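Hpr(Ser) kinase (Coxiella burnetii, PDB 3TQF) probably binds ATP and acts as a bifunctional kinase and phosphatase of the phosphocarrier protein HPr. Local coordinates at residues Y69-I72 against G76-D79; D79-K82 against A88-N91; I131-H136 against E146-N151. One frame throughout, in Å; residues are numbered along the deposited sequence.

Interaction 1: residues Y69-I72 against G76-D79; sequences YILI and GIID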
loop_
_atom_site.group_PDB
_atom_site.type_symbol
_atom_site.label_atom_id
_atom_site.label_comp_id
_atom_site.label_asym_id
_atom_site.label_seq_id
_atom_site.Cartn_x
_atom_site.Cartn_y
_atom_site.Cartn_z
ATOM N N TYR A 69 -11.039 -13.907 -14.214
ATOM C CA TYR A 69 -10.409 -14.585 -13.084
ATOM C C TYR A 69 -8.915 -14.283 -12.968
ATOM O O TYR A 69 -8.219 -14.148 -13.973
ATOM C CB TYR A 69 -10.627 -16.091 -13.184
ATOM C CG TYR A 69 -12.076 -16.494 -13.055
ATOM C CD1 TYR A 69 -12.686 -16.572 -11.807
ATOM C CD2 TYR A 69 -12.840 -16.798 -14.178
ATOM C CE1 TYR A 69 -14.017 -16.944 -11.683
ATOM C CE2 TYR A 69 -14.167 -17.171 -14.062
ATOM C CZ TYR A 69 -14.751 -17.241 -12.814
ATOM O OH TYR A 69 -16.068 -17.608 -12.695
ATOM N N ILE A 70 -8.449 -14.176 -11.722
ATOM C CA ILE A 70 -7.045 -13.946 -11.382
ATOM C C ILE A 70 -6.641 -14.993 -10.357
ATOM O O ILE A 70 -7.420 -15.309 -9.468
ATOM C CB ILE A 70 -6.846 -12.552 -10.735
ATOM C CG1 ILE A 70 -6.814 -11.462 -11.798
ATOM C CG2 ILE A 70 -5.556 -12.484 -9.922
ATOM C CD1 ILE A 70 -6.557 -10.067 -11.218
ATOM N N LEU A 71 -5.433 -15.526 -10.482
ATOM C CA LEU A 71 -4.895 -16.449 -9.490
ATOM C C LEU A 71 -3.828 -15.739 -8.659
ATOM O O LEU A 71 -2.905 -15.132 -9.208
ATOM C CB LEU A 71 -4.301 -17.682 -10.172
ATOM C CG LEU A 71 -3.627 -18.718 -9.262
ATOM C CD1 LEU A 71 -4.642 -19.376 -8.334
ATOM C CD2 LEU A 71 -2.905 -19.770 -10.091
ATOM N N ILE A 72 -3.969 -15.810 -7.338
ATOM C CA ILE A 72 -2.982 -15.270 -6.410
ATOM C C ILE A 72 -2.701 -16.330 -5.357
ATOM O O ILE A 72 -3.613 -16.761 -4.653
ATOM C CB ILE A 72 -3.485 -13.988 -5.726
ATOM C CG1 ILE A 72 -3.642 -12.862 -6.753
ATOM C CG2 ILE A 72 -2.531 -13.556 -4.624
ATOM C CD1 ILE A 72 -4.089 -11.546 -6.150
ATOM N N GLY A 76 -5.963 -18.081 -4.050
ATOM C CA GLY A 76 -6.513 -18.973 -5.071
ATOM C C GLY A 76 -7.125 -18.165 -6.199
ATOM O O GLY A 76 -6.605 -17.122 -6.572
ATOM N N ILE A 77 -8.241 -18.638 -6.734
ATOM C CA ILE A 77 -8.938 -17.933 -7.803
ATOM C C ILE A 77 -9.734 -16.750 -7.251
ATOM O O ILE A 77 -10.289 -16.823 -6.155
ATOM C CB ILE A 77 -9.877 -18.891 -8.571
ATOM C CG1 ILE A 77 -9.049 -19.898 -9.373
ATOM C CG2 ILE A 77 -10.800 -18.126 -9.511
ATOM C CD1 ILE A 77 -8.222 -19.260 -10.484
ATOM N N ILE A 78 -9.774 -15.666 -8.019
ATOM C CA ILE A 78 -10.510 -14.469 -7.651
ATOM C C ILE A 78 -11.444 -14.086 -8.795
ATOM O O ILE A 78 -10.984 -13.659 -9.855
ATOM C CB ILE A 78 -9.558 -13.276 -7.382
ATOM C CG1 ILE A 78 -8.563 -13.607 -6.267
ATOM C CG2 ILE A 78 -10.350 -12.023 -7.015
ATOM C CD1 ILE A 78 -7.497 -12.548 -6.076
ATOM N N ASP A 79 -12.747 -14.248 -8.577
ATOM C CA ASP A 79 -13.764 -13.764 -9.510
ATOM C C ASP A 79 -13.813 -12.244 -9.389
ATOM O O ASP A 79 -14.558 -11.707 -8.575
ATOM C CB ASP A 79 -15.128 -14.388 -9.180
ATOM C CG ASP A 79 -16.196 -14.092 -10.232
ATOM O OD1 ASP A 79 -16.010 -13.180 -11.062
ATOM O OD2 ASP A 79 -17.240 -14.783 -10.220
#
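I72 and I78 meet on the buried face of this antiparallel strand pair, their CD1 methyls 3.6 Å apart, with I70 beside them: its CG2 lies 4.3 Å from I78 CD1. This is the enclosed face. Helix 29-38 lies beneath it, I70 resting on S33 and I72 on S30, E31 and L34. Two pairs of reciprocal backbone hydrogen bonds fix the register. Between I72 and G76 they run nearly straight, 2.8 Å from G76 N to I72 O at 173°; between I70 and I78 they are more bent, with I78 N to I70 O at 136°. On the more open, partly exposed face, Y69 turns CG away from its own carbonyl carbon (chi1 -65°), which carries the ring across the neighbouring strand. There CD1 of Y69 approaches I77 CG2 at 3.4 Å and CE1 of Y69 comes to 3.7 Å from D79 CB. L71 CD1 and I77 CD1 touch more lightly at 4.2 Å, and P113 and L114 of a second subunit pack on L71 and I77. With three residues joining its strands, the pair forms a two-stranded beta hairpin, set against the helix of a probable P-loop.

Interaction 2: residues D79-K82 against A88-N91; sequences DVPK and AVVN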
loop_
_atom_site.group_PDB
_atom_site.type_symbol
_atom_site.label_atom_id
_atom_site.label_comp_id
_atom_site.label_asym_id
_atom_site.label_seq_id
_atom_site.Cartn_x
_atom_site.Cartn_y
_atom_site.Cartn_z
ATOM N N ASP A 79 -12.747 -14.248 -8.577
ATOM C CA ASP A 79 -13.764 -13.764 -9.510
ATOM C C ASP A 79 -13.813 -12.244 -9.389
ATOM O O ASP A 79 -14.558 -11.707 -8.575
ATOM C CB ASP A 79 -15.128 -14.388 -9.180
ATOM C CG ASP A 79 -16.196 -14.092 -10.232
ATOM O OD1 ASP A 79 -16.010 -13.180 -11.062
ATOM O OD2 ASP A 79 -17.240 -14.783 -10.220
ATOM N N VAL A 80 -13.009 -11.559 -10.199
ATOM C CA VAL A 80 -12.850 -10.107 -10.092
ATOM C C VAL A 80 -14.161 -9.334 -10.263
ATOM O O VAL A 80 -14.418 -8.407 -9.501
ATOM C CB VAL A 80 -11.771 -9.567 -11.073
ATOM C CG1 VAL A 80 -11.819 -8.050 -11.152
ATOM C CG2 VAL A 80 -10.387 -10.034 -10.651
ATOM N N PRO A 81 -14.988 -9.702 -11.260
ATOM C CA PRO A 81 -16.303 -9.072 -11.397
ATOM C C PRO A 81 -17.165 -9.157 -10.141
ATOM O O PRO A 81 -17.740 -8.153 -9.723
ATOM C CB PRO A 81 -16.951 -9.862 -12.531
ATOM C CG PRO A 81 -15.835 -10.303 -13.357
ATOM C CD PRO A 81 -14.660 -10.515 -12.444
ATOM N N LYS A 82 -17.248 -10.343 -9.549
ATOM C CA LYS A 82 -18.028 -10.535 -8.332
ATOM C C LYS A 82 -17.564 -9.594 -7.216
ATOM O O LYS A 82 -18.393 -9.014 -6.512
ATOM C CB LYS A 82 -17.933 -11.990 -7.859
ATOM C CG LYS A 82 -18.867 -12.352 -6.693
ATOM C CD LYS A 82 -20.124 -13.068 -7.157
ATOM C CE LYS A 82 -21.097 -13.275 -6.002
ATOM N NZ LYS A 82 -22.221 -14.193 -6.361
ATOM N N ALA A 88 -15.048 -3.536 -13.697
ATOM C CA ALA A 88 -13.650 -3.824 -13.340
ATOM C C ALA A 88 -12.937 -4.723 -14.356
ATOM O O ALA A 88 -11.721 -4.887 -14.292
ATOM C CB ALA A 88 -13.585 -4.461 -11.956
ATOM N N VAL A 89 -13.698 -5.316 -15.277
ATOM C CA VAL A 89 -13.138 -6.167 -16.328
ATOM C C VAL A 89 -13.599 -5.705 -17.711
ATOM O O VAL A 89 -14.712 -5.208 -17.876
ATOM C CB VAL A 89 -13.550 -7.641 -16.142
ATOM C CG1 VAL A 89 -12.847 -8.524 -17.159
ATOM C CG2 VAL A 89 -13.235 -8.109 -14.731
ATOM N N VAL A 90 -12.724 -5.886 -18.696
ATOM C CA VAL A 90 -12.993 -5.519 -20.083
ATOM C C VAL A 90 -12.580 -6.680 -20.978
ATOM O O VAL A 90 -11.589 -7.352 -20.697
ATOM C CB VAL A 90 -12.231 -4.219 -20.455
ATOM C CG1 VAL A 90 -11.538 -4.346 -21.789
ATOM C CG2 VAL A 90 -13.177 -3.017 -20.430
ATOM N N ASN A 91 -13.342 -6.929 -22.042
ATOM C CA ASN A 91 -13.076 -8.093 -22.904
ATOM C C ASN A 91 -11.946 -7.881 -23.921
ATOM O O ASN A 91 -11.311 -8.847 -24.345
ATOM C CB ASN A 91 -14.357 -8.605 -23.589
ATOM C CG ASN A 91 -14.947 -7.614 -24.583
ATOM O OD1 ASN A 91 -14.521 -6.462 -24.672
ATOM N ND2 ASN A 91 -15.943 -8.068 -25.337
#
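V89 lodges its CG2 methyl against the first turn of the N-capped helix 80-84, where V80 and P81 receive it, so that the loop after this helix, leading into strand 92-102, is closed over the helix N-terminus by apolar contact alone. V89 buries the most surface here. Its CG2 lies anti to the carbonyl carbon and meets the proline ring at two atoms, P81 CD at 3.6 Å and P81 CG at 3.7 Å. V80 is the deeper of the two helix residues. With CG1 anti to the backbone N (chi1 168°), it directs that methyl to the loop, 3.8 Å from V89 CG2 and 4.1 Å from the CB of A88. The same methyl thus bridges consecutive loop residues, and the V80 side chain also packs on L43 and I37, while A88 reaches I37 as well. Backbone hydrogen bonds of A88 and V90 with L43 tie the loop to strand 42-45, so helix, loop and strand edge converge around V80. The N-cap is D79, the last residue of hairpin strand 76-79, which accepts a weak but straight bond, K82 N to D79 OD1, 3.4 Å long with an N-H...O angle of 169°.

Interaction 3: residues I131-H136 against E146-N151; sequences ILFPIH and ETLVRN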
loop_
_atom_site.group_PDB
_atom_site.type_symbol
_atom_site.label_atom_id
_atom_site.label_comp_id
_atom_site.label_asym_id
_atom_site.label_seq_id
_atom_site.Cartn_x
_atom_site.Cartn_y
_atom_site.Cartn_z
ATOM N N ILE A 131 9.025 -0.281 -21.220
ATOM C CA ILE A 131 9.777 0.283 -20.110
ATOM C C ILE A 131 10.334 -0.848 -19.268
ATOM O O ILE A 131 9.636 -1.806 -18.984
ATOM C CB ILE A 131 8.891 1.186 -19.225
ATOM C CG1 ILE A 131 8.314 2.340 -20.053
ATOM C CG2 ILE A 131 9.689 1.725 -18.039
ATOM C CD1 ILE A 131 7.442 3.285 -19.266
ATOM N N LEU A 132 11.602 -0.740 -18.897
ATOM C CA LEU A 132 12.203 -1.638 -17.918
ATOM C C LEU A 132 12.076 -0.972 -16.557
ATOM O O LEU A 132 12.685 0.065 -16.323
ATOM C CB LEU A 132 13.682 -1.897 -18.242
ATOM C CG LEU A 132 14.035 -2.505 -19.606
ATOM C CD1 LEU A 132 15.505 -2.860 -19.638
ATOM C CD2 LEU A 132 13.207 -3.732 -19.930
ATOM N N PHE A 133 11.275 -1.549 -15.668
ATOM C CA PHE A 133 11.033 -0.948 -14.361
ATOM C C PHE A 133 11.639 -1.766 -13.228
ATOM O O PHE A 133 11.321 -2.939 -13.085
ATOM C CB PHE A 133 9.539 -0.765 -14.109
ATOM C CG PHE A 133 9.245 0.131 -12.943
ATOM C CD1 PHE A 133 8.949 -0.397 -11.702
ATOM C CD2 PHE A 133 9.310 1.505 -13.083
ATOM C CE1 PHE A 133 8.698 0.425 -10.629
ATOM C CE2 PHE A 133 9.063 2.335 -12.011
ATOM C CZ PHE A 133 8.756 1.795 -10.782
ATOM N N PRO A 134 12.500 -1.135 -12.405
ATOM C CA PRO A 134 13.118 -1.823 -11.281
ATOM C C PRO A 134 12.126 -2.076 -10.158
ATOM O O PRO A 134 11.420 -1.159 -9.745
ATOM C CB PRO A 134 14.192 -0.844 -10.824
ATOM C CG PRO A 134 13.666 0.476 -11.190
ATOM C CD PRO A 134 12.889 0.286 -12.450
ATOM N N ILE A 135 12.084 -3.311 -9.668
ATOM C CA ILE A 135 11.127 -3.701 -8.641
ATOM C C ILE A 135 11.793 -3.789 -7.270
ATOM O O ILE A 135 12.602 -4.678 -7.022
ATOM C CB ILE A 135 10.440 -5.043 -8.996
ATOM C CG1 ILE A 135 9.377 -5.401 -7.954
ATOM C CG2 ILE A 135 11.460 -6.171 -9.118
ATOM C CD1 ILE A 135 8.295 -6.345 -8.488
ATOM N N HIS A 136 11.457 -2.849 -6.393
ATOM C CA HIS A 136 11.870 -2.899 -4.993
ATOM C C HIS A 136 10.666 -3.338 -4.169
ATOM O O HIS A 136 9.549 -2.897 -4.439
ATOM C CB HIS A 136 12.337 -1.526 -4.521
ATOM C CG HIS A 136 13.517 -0.994 -5.272
ATOM N ND1 HIS A 136 14.819 -1.261 -4.901
ATOM C CD2 HIS A 136 13.594 -0.199 -6.365
ATOM C CE1 HIS A 136 15.645 -0.658 -5.737
ATOM N NE2 HIS A 136 14.927 -0.008 -6.636
ATOM N N GLU A 146 1.076 2.911 -11.793
ATOM C CA GLU A 146 0.021 3.837 -12.217
ATOM C C GLU A 146 0.610 5.171 -12.650
ATOM O O GLU A 146 0.194 5.744 -13.649
ATOM C CB GLU A 146 -0.994 4.062 -11.090
ATOM C CG GLU A 146 -2.029 5.144 -11.388
ATOM C CD GLU A 146 -2.932 5.418 -10.212
ATOM O OE1 GLU A 146 -3.885 4.648 -9.991
ATOM O OE2 GLU A 146 -2.688 6.407 -9.499
ATOM N N THR A 147 1.576 5.662 -11.884
ATOM C CA THR A 147 2.237 6.932 -12.181
ATOM C C THR A 147 3.083 6.831 -13.452
ATOM O O THR A 147 3.102 7.757 -14.261
ATOM C CB THR A 147 3.116 7.384 -11.004
ATOM O OG1 THR A 147 2.329 7.397 -9.808
ATOM C CG2 THR A 147 3.671 8.773 -11.246
ATOM N N LEU A 148 3.769 5.701 -13.619
ATOM C CA LEU A 148 4.556 5.436 -14.822
ATOM C C LEU A 148 3.691 5.465 -16.073
ATOM O O LEU A 148 4.115 5.975 -17.112
ATOM C CB LEU A 148 5.224 4.070 -14.723
ATOM C CG LEU A 148 6.229 3.712 -15.811
ATOM C CD1 LEU A 148 7.536 4.463 -15.607
ATOM C CD2 LEU A 148 6.466 2.215 -15.813
ATOM N N VAL A 149 2.486 4.906 -15.970
ATOM C CA VAL A 149 1.579 4.788 -17.114
ATOM C C VAL A 149 0.963 6.132 -17.460
ATOM O O VAL A 149 0.837 6.469 -18.629
ATOM C CB VAL A 149 0.457 3.750 -16.852
ATOM C CG1 VAL A 149 -0.573 3.765 -17.970
ATOM C CG2 VAL A 149 1.049 2.354 -16.700
ATOM N N ARG A 150 0.582 6.897 -16.444
ATOM C CA ARG A 150 0.004 8.230 -16.651
ATOM C C ARG A 150 1.024 9.179 -17.267
ATOM O O ARG A 150 0.680 9.997 -18.116
ATOM C CB ARG A 150 -0.525 8.802 -15.332
ATOM C CG ARG A 150 -1.712 8.029 -14.764
ATOM C CD ARG A 150 -2.060 8.490 -13.375
ATOM N NE ARG A 150 -2.593 9.848 -13.390
ATOM C CZ ARG A 150 -2.550 10.699 -12.370
ATOM N NH1 ARG A 150 -1.987 10.358 -11.215
ATOM N NH2 ARG A 150 -3.069 11.909 -12.511
ATOM N N ASN A 151 2.277 9.061 -16.835
ATOM C CA ASN A 151 3.375 9.822 -17.429
ATOM C C ASN A 151 3.583 9.448 -18.880
ATOM O O ASN A 151 3.861 10.311 -19.714
ATOM C CB ASN A 151 4.689 9.607 -16.659
ATOM C CG ASN A 151 4.990 10.728 -15.683
ATOM O OD1 ASN A 151 4.099 11.452 -15.252
ATOM N ND2 ASN A 151 6.257 10.877 -15.335
#
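L148 faces the strand residues I131 and F133, and its side chain carries the whole of the helix's part in this contact. CB leaves the helix toward the strand and serves as a spacer. CG, held anti to the backbone N (chi1 -172°), is the first atom to arrive, 3.7 Å from I131 CD1. Here the branch divides. CD1 is turned about 75° from CA and still faces the strand, touching the same isoleucine methyl, I131 CD1, at 3.8 Å. CD2, nearly anti to CA, meets both strand residues: it comes to 3.7 Å from I131 CD1, to 3.9 Å from I131 CG2, and to 4.0 Å from F133 CD2.

The setting is a helix laid over a mixed beta sheet, with helix 141-165 following strand 126-134 in the chain and crossing back over it; L148 also rests on I99 of the adjacent, parallel strand 92-102. I131 answers L148 tip to tip, bringing CD1 to the branch point of the leucine. F133 behaves otherwise, its side chain sliding past L148 in the opposite direction, so that an ortho carbon grazes the methyl. One face of the F133 ring is covered by P134 CD, 3.6 Å above its plane and offset toward the rim. All three residues in contact are buried, and no hydrogen bond crosses between strand and helix. G74 of a third subunit packs on F133, P134 and L148, so this contact borders the subunit interface. Two residues before L148, E146 points elsewhere, its OE2 in a salt bridge with R39 NH2 and its OE1 hydrogen-bonded to H41 NE2.

Overall arrangement
Interactions 1 and 2 follow each other along the chain and share D79, where strand 76-79 gives way to helix 80-84. Their centres are 11 Å apart and they touch, I70 CD1 lying 3.9 Å from V80 CG2, so hairpin, helix and following loop form one continuous body beside helix 29-38. Interaction 3 comes later in the chain, about 24 Å from both by centres, and joins the large mixed sheet to helix 141-165 instead. Within one chain it is separate from the hairpin, but in the trimer they meet: N151 makes a weak hydrogen bond to I77 O of a neighbouring subunit, so hairpin and helix form part of the subunit interface.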